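Local coordinates for protein design 2L4HC2_11 (Synthetic construct, PDB 5J2L) that is a computationally designed helical hairpin that pairs with a second copy of itself, its specificity intended to come from modular hydrogen-bond networks, at residues Arg12-Glu17 with Arg68-Glu73. Residues are numbered along the deposited sequence; the frame is centred on the assembly and turned at random.
Sequences REAQRE and REIIEE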
loop_
_atom_site.group_PDB
_atom_site.type_symbol
_atom_site.label_atom_id
_atom_site.label_comp_id
_atom_site.label_asym_id
_atom_site.label_seq_id
_atom_site.Cartn_x
_atom_site.Cartn_y
_atom_site.Cartn_z
ATOM N N ARG A 12 0.033 6.845 22.453
ATOM C CA ARG A 12 0.780 7.951 21.848
ATOM C C ARG A 12 1.783 7.407 20.845
ATOM O O ARG A 12 1.935 7.971 19.762
ATOM C CB ARG A 12 1.464 8.818 22.891
ATOM C CG ARG A 12 0.499 9.692 23.681
ATOM C CD ARG A 12 1.192 10.748 24.479
ATOM N NE ARG A 12 2.032 10.179 25.510
ATOM C CZ ARG A 12 1.578 9.798 26.715
ATOM N NH1 ARG A 12 0.300 9.925 26.999
ATOM N NH2 ARG A 12 2.414 9.293 27.601
ATOM N N GLU A 13 2.430 6.294 21.190
ATOM C CA GLU A 13 3.358 5.624 20.291
ATOM C C GLU A 13 2.677 5.272 18.958
ATOM O O GLU A 13 3.210 5.562 17.888
ATOM C CB GLU A 13 3.914 4.354 20.922
ATOM C CG GLU A 13 4.886 3.600 20.032
ATOM C CD GLU A 13 5.367 2.312 20.652
ATOM O OE1 GLU A 13 4.810 1.924 21.647
ATOM O OE2 GLU A 13 6.290 1.720 20.140
ATOM N N ALA A 14 1.519 4.630 19.039
ATOM C CA ALA A 14 0.784 4.221 17.840
ATOM C C ALA A 14 0.384 5.431 17.009
ATOM O O ALA A 14 0.493 5.393 15.785
ATOM C CB ALA A 14 -0.429 3.401 18.217
ATOM N N GLN A 15 -0.075 6.495 17.665
ATOM C CA GLN A 15 -0.454 7.690 16.939
ATOM C C GLN A 15 0.736 8.306 16.241
ATOM O O GLN A 15 0.605 8.776 15.112
ATOM C CB GLN A 15 -1.131 8.729 17.833
ATOM C CG GLN A 15 -1.526 9.995 17.059
ATOM C CD GLN A 15 -2.532 9.745 15.927
ATOM O OE1 GLN A 15 -3.595 9.150 16.142
ATOM N NE2 GLN A 15 -2.195 10.201 14.715
ATOM N N ARG A 16 1.896 8.309 16.896
ATOM C CA ARG A 16 3.077 8.840 16.249
ATOM C C ARG A 16 3.383 8.011 15.014
ATOM O O ARG A 16 3.670 8.552 13.940
ATOM C CB ARG A 16 4.257 8.878 17.200
ATOM C CG ARG A 16 4.101 9.892 18.314
ATOM C CD ARG A 16 5.330 10.026 19.132
ATOM N NE ARG A 16 5.083 10.827 20.321
ATOM C CZ ARG A 16 4.889 10.316 21.554
ATOM N NH1 ARG A 16 4.938 9.014 21.731
ATOM N NH2 ARG A 16 4.661 11.111 22.585
ATOM N N GLU A 17 3.264 6.691 15.148
ATOM C CA GLU A 17 3.523 5.821 14.008
ATOM C C GLU A 17 2.506 6.035 12.876
ATOM O O GLU A 17 2.872 5.949 11.699
ATOM C CB GLU A 17 3.560 4.364 14.414
ATOM C CG GLU A 17 3.873 3.450 13.237
ATOM C CD GLU A 17 5.254 3.665 12.674
ATOM O OE1 GLU A 17 6.152 3.916 13.444
ATOM O OE2 GLU A 17 5.413 3.595 11.474
ATOM N N ARG A 68 -0.151 -3.741 10.590
ATOM C CA ARG A 68 -0.483 -4.997 11.240
ATOM C C ARG A 68 0.006 -4.966 12.686
ATOM O O ARG A 68 -0.716 -5.369 13.600
ATOM C CB ARG A 68 0.094 -6.169 10.457
ATOM C CG ARG A 68 -0.253 -7.562 10.957
ATOM C CD ARG A 68 0.256 -8.614 10.021
ATOM N NE ARG A 68 -0.367 -8.475 8.699
ATOM C CZ ARG A 68 -1.603 -8.928 8.363
ATOM N NH1 ARG A 68 -2.336 -9.596 9.222
ATOM N NH2 ARG A 68 -2.119 -8.705 7.164
ATOM N N GLU A 69 1.224 -4.445 12.875
ATOM C CA GLU A 69 1.836 -4.307 14.196
ATOM C C GLU A 69 1.025 -3.385 15.107
ATOM O O GLU A 69 0.775 -3.718 16.268
ATOM C CB GLU A 69 3.281 -3.796 14.069
ATOM C CG GLU A 69 4.250 -4.815 13.481
ATOM C CD GLU A 69 5.663 -4.299 13.254
ATOM O OE1 GLU A 69 5.958 -3.178 13.606
ATOM O OE2 GLU A 69 6.451 -5.044 12.714
ATOM N N ILE A 70 0.600 -2.245 14.557
ATOM C CA ILE A 70 -0.197 -1.285 15.293
ATOM C C ILE A 70 -1.483 -1.932 15.725
ATOM O O ILE A 70 -1.877 -1.813 16.882
ATOM C CB ILE A 70 -0.472 -0.014 14.450
ATOM C CG1 ILE A 70 0.830 0.762 14.245
ATOM C CG2 ILE A 70 -1.539 0.850 15.117
ATOM C CD1 ILE A 70 0.729 1.851 13.205
ATOM N N ILE A 71 -2.128 -2.631 14.805
ATOM C CA ILE A 71 -3.374 -3.296 15.128
ATOM C C ILE A 71 -3.195 -4.287 16.267
ATOM O O ILE A 71 -4.016 -4.314 17.183
ATOM C CB ILE A 71 -3.980 -3.967 13.892
ATOM C CG1 ILE A 71 -4.459 -2.870 12.919
ATOM C CG2 ILE A 71 -5.107 -4.901 14.304
ATOM C CD1 ILE A 71 -4.818 -3.383 11.547
ATOM N N GLU A 72 -2.128 -5.074 16.226
ATOM C CA GLU A 72 -1.885 -6.056 17.277
ATOM C C GLU A 72 -1.732 -5.385 18.638
ATOM O O GLU A 72 -2.276 -5.867 19.635
ATOM C CB GLU A 72 -0.665 -6.907 16.953
ATOM C CG GLU A 72 -0.877 -7.840 15.768
ATOM C CD GLU A 72 0.325 -8.685 15.443
ATOM O OE1 GLU A 72 1.254 -8.693 16.217
ATOM O OE2 GLU A 72 0.312 -9.327 14.417
ATOM N N GLU A 73 -1.022 -4.263 18.679
ATOM C CA GLU A 73 -0.852 -3.562 19.938
ATOM C C GLU A 73 -2.170 -2.918 20.395
ATOM O O GLU A 73 -2.486 -2.941 21.589
ATOM C CB GLU A 73 0.300 -2.561 19.828
ATOM C CG GLU A 73 1.694 -3.205 19.725
ATOM C CD GLU A 73 2.112 -3.992 20.971
ATOM O OE1 GLU A 73 1.784 -3.548 22.046
ATOM O OE2 GLU A 73 2.780 -5.009 20.858
#
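Ile70 packs against Ala14 and Glu17 in a small apolar contact between the two antiparallel helices of the hairpin, 7-41 and 46-80, toward the end where the chain termini lie. The helices come close here, with Ala14 CA and Ile70 CA 6.1 Å apart, a spacing consistent with the small alanine side chain. Ile70 uses both its branches. CG2 faces the methyl of Ala14, with 4.2 Å from Ile70 CG2 to Ala14 CB, while CG1 lies anti to the carbonyl carbon (chi1 -68°) and carries CD1 over to the stem of Glu17. There Ile70 CD1 meets Glu17 CG at 3.5 Å and also touches Glu17 CB. The Glu17 chain bends at chi2 (65°), and OE2 of its carboxylate accepts a hydrogen bond from NE2 of Gln21, one turn further along the same helix. Ile70 also reaches Leu18, whereas Ala14 packs on Ile78 of the second subunit, linking this spot to the dimer interface. With an alanine in place of Ile70, both branches would go, probably leaving a gap beside the Ala14 methyl and the Glu17 stem. What holds Ile70 to Ala14 and Glu17 is van der Waals and hydrophobic contact, the glutamate lending its aliphatic stem while its carboxylate pairs along its own helix.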